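Local coordinates for protein GH127 beta-L-arabinofuranoside (Geobacillus stearothermophilus, PDB 4QK0) that probably removes beta-L-arabinofuranosyl residues from arabinose-containing sugars as a family 127 glycoside hydrolase, at residues Ala478-Leu483 with Tyr515-Trp520; Thr497-Lys502 with Gln522-Lys527. All blocks are in the same frame, centred on the assembly; numbering follows the deposited sequence.

Interaction 1. Residues Ala478-Leu483 with Tyr515-Trp520; sequences AGEFTL and YIRRVW
F481 and W520 stack across two antiparallel strands, and the indole also hydrogen-bonds to the neighbouring backbone. The phenyl ring lies on the five-membered ring of W520 as an offset stack, centroids 4.0 Å apart and planes 25° from parallel, with W520 CD1 over the middle of the F481 face. F481 CG sits between the backbone N and the carbonyl carbon (chi1 56°), which brings the ring against the indole. In the plane of the indole, W520 NE1 donates to F481 O at 2.8 Å, arriving from above the carbonyl plane. L483 CB meets the far end of the indole, 4.0 Å from W520 CZ2. An alanine in place of W520 would probably leave the F481 face without its stacking partner, F481 O without this donor and a gap beside L483.

On the opposite face the polar chains of E480, T482 and R517 meet. R517 NH1 gives T482 OG1 a straight bond in the guanidinium plane (2.9 Å, 164°), while NE forms a salt bridge with E480 OE2 at 3.2 Å, weak as a hydrogen bond.

Backbone bonds join G479 to W520 and L483 to I516 in both directions, and F481 N to R518 O. V473 of the facing sheet packs on both rings and V455 on F481. Such antiparallel pairing, turning a corner at R518, forms one layer of a two-layer, beta-sandwich-like domain with F481, L483 and W520 in its interior.

Interaction 2. Residues Thr497-Lys502 with Gln522-Lys527; sequences TINGEK and QGDEVK
A beta hairpin with a type I' turn, I498 to E501, lies beside strand 524-529, and N499 at the turn grips that strand through both backbone and side chain. Its N-H donates to E525 O (2.8 Å), and its amide completes the hold: OD1 accepts from E525 N at 2.9 Å, while ND2 donates to D524 OD1, also at 2.9 Å. The latter bond runs nearly in the amide plane but meets the carboxylate from above, the two planes being 54° apart. With OD1 and ND2 both engaged, the amide is fixed against flipping. CG of N499 stands anti to the carbonyl carbon (chi1 -63°), which lets the amide reach D524 and E525. The other carboxylate oxygen, D524 OD2, is taken by R518 and by the backbone N of Q521.

On the strand leading into the turn, the pairing is that of an antiparallel sheet, with strand 524-529 lying between strands 495-498 and 468-475. T497 and K527 form a hydrogen-bonded pair, bonded both ways, and T497 OG1 rests 3.5 Å from K527 CB. I498 CG1 lies alongside V526 CG2 at 4.1 Å. A water ties T497 OG1 (2.7 Å) to G500 N and E525 O.

Interactions 1 and 2 are two layers of one beta-rich unit, their centres 12 Å apart, with side chains meeting between them. R518 of 515-520 carries the polar link: its NH1 forms a salt bridge with D524 OD2 at 2.6 Å, leaving OD1 of that carboxylate to interaction 2. Apolar contacts accompany it, W520 CZ3 against V526 CG2 at 3.7 Å and I516 CG2 against I498 CD1 at 3.8 Å. The segments alternate along the chain, so strand 479-486 leads to 495-498 and strand 519-520 to 524-529, each connection passing from one sheet to the other. All four segments belong to the GH127 middle domain; the centres of the two contacts lie about 33 and 34 Å from the centre of the chain.

Interaction 1. Residues Ala478-Leu483 with Tyr515-Trp520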
loop_
_atom_site.group_PDB
_atom_site.type_symbol
_atom_site.label_atom_id
_atom_site.label_comp_id
_atom_site.label_asym_id
_atom_site.label_seq_id
_atom_site.Cartn_x
_atom_site.Cartn_y
_atom_site.Cartn_z
ATOM N N ALA A 478 -1.377 30.170 54.444
ATOM C CA ALA A 478 -0.079 30.172 53.786
ATOM C C ALA A 478 0.741 28.935 54.101
ATOM O O ALA A 478 0.657 28.402 55.209
ATOM C CB ALA A 478 0.675 31.414 54.127
ATOM N N GLY A 479 1.533 28.477 53.116
ATOM C CA GLY A 479 2.349 27.259 53.273
ATOM C C GLY A 479 3.287 26.902 52.101
ATOM O O GLY A 479 3.066 27.305 50.968
ATOM N N GLU A 480 4.362 26.191 52.435
ATOM C CA GLU A 480 5.401 25.838 51.533
ATOM C C GLU A 480 5.004 24.541 50.829
ATOM O O GLU A 480 4.669 23.563 51.470
ATOM C CB GLU A 480 6.709 25.654 52.283
ATOM C CG GLU A 480 7.933 25.422 51.420
ATOM C CD GLU A 480 9.161 25.030 52.232
ATOM O OE1 GLU A 480 9.063 24.903 53.482
ATOM O OE2 GLU A 480 10.229 24.835 51.605
ATOM N N PHE A 481 4.991 24.578 49.510
ATOM C CA PHE A 481 4.892 23.370 48.726
ATOM C C PHE A 481 5.390 23.636 47.295
ATOM O O PHE A 481 5.666 24.797 46.893
ATOM C CB PHE A 481 3.459 22.812 48.734
ATOM C CG PHE A 481 2.415 23.794 48.270
ATOM C CD1 PHE A 481 2.113 23.956 46.944
ATOM C CD2 PHE A 481 1.751 24.591 49.195
ATOM C CE1 PHE A 481 1.180 24.909 46.537
ATOM C CE2 PHE A 481 0.809 25.551 48.804
ATOM C CZ PHE A 481 0.529 25.705 47.465
ATOM N N THR A 482 5.507 22.546 46.543
ATOM C CA THR A 482 6.061 22.573 45.197
ATOM C C THR A 482 4.976 22.463 44.139
ATOM O O THR A 482 4.048 21.656 44.240
ATOM C CB THR A 482 7.062 21.473 45.023
ATOM O OG1 THR A 482 8.053 21.625 46.026
ATOM C CG2 THR A 482 7.681 21.556 43.655
ATOM N N LEU A 483 5.031 23.385 43.205
ATOM C CA LEU A 483 4.203 23.362 42.003
ATOM C C LEU A 483 5.088 22.929 40.859
ATOM O O LEU A 483 6.138 23.559 40.620
ATOM C CB LEU A 483 3.717 24.758 41.686
ATOM C CG LEU A 483 2.297 24.847 41.254
ATOM C CD1 LEU A 483 1.445 24.497 42.483
ATOM C CD2 LEU A 483 2.010 26.243 40.734
ATOM N N TYR A 515 10.151 23.019 38.741
ATOM C CA TYR A 515 9.754 22.816 40.122
ATOM C C TYR A 515 9.834 24.115 40.906
ATOM O O TYR A 515 10.913 24.620 41.191
ATOM C CB TYR A 515 10.632 21.775 40.751
ATOM C CG TYR A 515 10.357 20.413 40.213
ATOM C CD1 TYR A 515 10.856 20.019 38.977
ATOM C CD2 TYR A 515 9.618 19.480 40.952
ATOM C CE1 TYR A 515 10.643 18.740 38.493
ATOM C CE2 TYR A 515 9.399 18.218 40.473
ATOM C CZ TYR A 515 9.910 17.871 39.230
ATOM O OH TYR A 515 9.686 16.628 38.760
ATOM N N ILE A 516 8.674 24.682 41.199
ATOM C CA ILE A 516 8.594 25.902 41.960
ATOM C C ILE A 516 8.146 25.684 43.417
ATOM O O ILE A 516 6.946 25.454 43.706
ATOM C CB ILE A 516 7.656 26.878 41.286
ATOM C CG1 ILE A 516 8.096 27.055 39.833
ATOM C CG2 ILE A 516 7.663 28.219 42.059
ATOM C CD1 ILE A 516 7.225 28.013 39.074
ATOM N N ARG A 517 9.130 25.754 44.315
ATOM C CA ARG A 517 8.939 25.510 45.753
ATOM C C ARG A 517 9.167 26.819 46.515
ATOM O O ARG A 517 10.173 27.472 46.370
ATOM C CB ARG A 517 9.881 24.439 46.276
ATOM C CG ARG A 517 9.576 24.047 47.712
ATOM C CD ARG A 517 10.335 22.814 48.207
ATOM N NE ARG A 517 9.873 22.427 49.548
ATOM C CZ ARG A 517 8.730 21.775 49.836
ATOM N NH1 ARG A 517 7.894 21.360 48.871
ATOM N NH2 ARG A 517 8.421 21.503 51.110
ATOM N N ARG A 518 8.168 27.216 47.281
ATOM C CA ARG A 518 8.154 28.480 47.993
ATOM C C ARG A 518 6.949 28.450 48.942
ATOM O O ARG A 518 6.126 27.498 48.920
ATOM C CB ARG A 518 7.990 29.666 47.020
ATOM C CG ARG A 518 6.657 29.699 46.254
ATOM C CD ARG A 518 6.652 30.741 45.148
ATOM N NE ARG A 518 6.677 32.104 45.696
ATOM C CZ ARG A 518 5.612 32.772 46.143
ATOM N NH1 ARG A 518 4.411 32.218 46.133
ATOM N NH2 ARG A 518 5.746 34.001 46.598
ATOM N N VAL A 519 6.859 29.476 49.782
ATOM C CA VAL A 519 5.693 29.669 50.609
ATOM C C VAL A 519 4.645 30.369 49.762
ATOM O O VAL A 519 4.881 31.478 49.326
ATOM C CB VAL A 519 5.990 30.576 51.850
ATOM C CG1 VAL A 519 4.705 30.899 52.586
ATOM C CG2 VAL A 519 7.008 29.937 52.771
ATOM N N TRP A 520 3.493 29.739 49.602
ATOM C CA TRP A 520 2.403 30.286 48.819
ATOM C C TRP A 520 1.391 30.968 49.735
ATOM O O TRP A 520 1.051 30.436 50.769
ATOM C CB TRP A 520 1.683 29.163 48.059
ATOM C CG TRP A 520 2.590 28.453 47.086
ATOM C CD1 TRP A 520 3.329 27.362 47.324
ATOM C CD2 TRP A 520 2.896 28.852 45.734
ATOM N NE1 TRP A 520 4.095 27.035 46.222
ATOM C CE2 TRP A 520 3.836 27.934 45.230
ATOM C CE3 TRP A 520 2.447 29.880 44.908
ATOM C CZ2 TRP A 520 4.319 27.995 43.930
ATOM C CZ3 TRP A 520 2.945 29.947 43.623
ATOM C CH2 TRP A 520 3.880 29.011 43.156
#

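Interaction 2. Residues Thr497-Lys502 with Gln522-Lys527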
loop_
_atom_site.group_PDB
_atom_site.type_symbol
_atom_site.label_atom_id
_atom_site.label_comp_id
_atom_site.label_asym_id
_atom_site.label_seq_id
_atom_site.Cartn_x
_atom_site.Cartn_y
_atom_site.Cartn_z
ATOM N N THR A 497 6.646 34.348 35.582
ATOM C CA THR A 497 6.667 35.376 36.615
ATOM C C THR A 497 5.769 34.954 37.754
ATOM O O THR A 497 4.758 34.278 37.558
ATOM C CB THR A 497 6.192 36.768 36.154
ATOM O OG1 THR A 497 4.805 36.715 35.858
ATOM C CG2 THR A 497 6.966 37.260 34.955
ATOM N N ILE A 498 6.130 35.403 38.942
ATOM C CA ILE A 498 5.354 35.161 40.166
ATOM C C ILE A 498 5.090 36.506 40.803
ATOM O O ILE A 498 6.030 37.258 41.080
ATOM C CB ILE A 498 6.116 34.227 41.155
ATOM C CG1 ILE A 498 6.223 32.838 40.538
ATOM C CG2 ILE A 498 5.376 34.127 42.499
ATOM C CD1 ILE A 498 7.152 31.901 41.276
ATOM N N ASN A 499 3.814 36.812 40.961
ATOM C CA ASN A 499 3.366 38.126 41.395
ATOM C C ASN A 499 4.093 39.231 40.661
ATOM O O ASN A 499 4.586 40.163 41.281
ATOM C CB ASN A 499 3.526 38.264 42.925
ATOM C CG ASN A 499 2.671 37.278 43.668
ATOM O OD1 ASN A 499 1.621 36.887 43.166
ATOM N ND2 ASN A 499 3.128 36.814 44.804
ATOM N N GLY A 500 4.200 39.095 39.336
ATOM C CA GLY A 500 4.789 40.133 38.517
ATOM C C GLY A 500 6.298 40.128 38.471
ATOM O O GLY A 500 6.858 40.894 37.706
ATOM N N GLU A 501 6.981 39.272 39.244
ATOM C CA GLU A 501 8.454 39.224 39.202
ATOM C C GLU A 501 8.964 38.003 38.459
ATOM O O GLU A 501 8.503 36.886 38.664
ATOM C CB GLU A 501 9.081 39.209 40.600
ATOM C CG GLU A 501 8.652 40.341 41.525
ATOM C CD GLU A 501 9.133 41.747 41.119
ATOM O OE1 GLU A 501 9.760 41.981 40.059
ATOM O OE2 GLU A 501 8.841 42.676 41.896
ATOM N N LYS A 502 9.960 38.232 37.616
ATOM C CA LYS A 502 10.524 37.199 36.798
ATOM C C LYS A 502 11.140 36.174 37.699
ATOM O O LYS A 502 11.625 36.479 38.783
ATOM C CB LYS A 502 11.589 37.808 35.870
ATOM C CG LYS A 502 12.487 36.831 35.097
ATOM C CD LYS A 502 13.375 37.575 34.092
ATOM C CE LYS A 502 14.864 37.464 34.441
ATOM N NZ LYS A 502 15.715 37.943 33.314
ATOM N N GLN A 522 -2.406 33.272 49.773
ATOM C CA GLN A 522 -3.672 33.584 49.103
ATOM C C GLN A 522 -3.537 34.603 47.961
ATOM O O GLN A 522 -3.033 35.690 48.159
ATOM C CB GLN A 522 -4.628 34.147 50.162
ATOM C CG GLN A 522 -6.036 34.472 49.692
ATOM C CD GLN A 522 -6.855 33.223 49.497
ATOM O OE1 GLN A 522 -7.420 32.991 48.430
ATOM N NE2 GLN A 522 -6.944 32.410 50.550
ATOM N N GLY A 523 -4.012 34.254 46.767
ATOM C CA GLY A 523 -3.975 35.187 45.640
ATOM C C GLY A 523 -2.628 35.288 44.936
ATOM O O GLY A 523 -2.437 36.139 44.090
ATOM N N ASP A 524 -1.696 34.402 45.246
ATOM C CA ASP A 524 -0.456 34.352 44.501
ATOM C C ASP A 524 -0.771 34.040 43.033
ATOM O O ASP A 524 -1.634 33.210 42.714
ATOM C CB ASP A 524 0.516 33.327 45.089
ATOM C CG ASP A 524 1.358 33.897 46.230
ATOM O OD1 ASP A 524 1.371 35.130 46.440
ATOM O OD2 ASP A 524 2.051 33.113 46.916
ATOM N N GLU A 525 -0.066 34.720 42.153
ATOM C CA GLU A 525 -0.275 34.589 40.714
ATOM C C GLU A 525 1.013 34.220 39.965
ATOM O O GLU A 525 2.049 34.873 40.102
ATOM C CB GLU A 525 -0.827 35.871 40.160
ATOM C CG GLU A 525 -1.415 35.659 38.789
ATOM C CD GLU A 525 -1.966 36.947 38.200
ATOM O OE1 GLU A 525 -3.039 37.367 38.646
ATOM O OE2 GLU A 525 -1.329 37.525 37.289
ATOM N N VAL A 526 0.944 33.119 39.233
ATOM C CA VAL A 526 2.028 32.667 38.373
ATOM C C VAL A 526 1.575 32.897 36.943
ATOM O O VAL A 526 0.506 32.433 36.562
ATOM C CB VAL A 526 2.312 31.175 38.559
ATOM C CG1 VAL A 526 3.471 30.722 37.671
ATOM C CG2 VAL A 526 2.622 30.854 40.010
ATOM N N LYS A 527 2.384 33.647 36.186
ATOM C CA LYS A 527 2.175 33.830 34.751
ATOM C C LYS A 527 3.208 33.073 33.942
ATOM O O LYS A 527 4.435 33.221 34.152
ATOM C CB LYS A 527 2.084 35.286 34.247
ATOM C CG LYS A 527 0.639 35.739 34.264
ATOM C CD LYS A 527 0.462 37.226 34.050
ATOM C CE LYS A 527 0.604 37.582 32.581
ATOM N NZ LYS A 527 -0.662 37.366 31.839
HETATM O O HOH W 1 3.058 36.838 37.886
#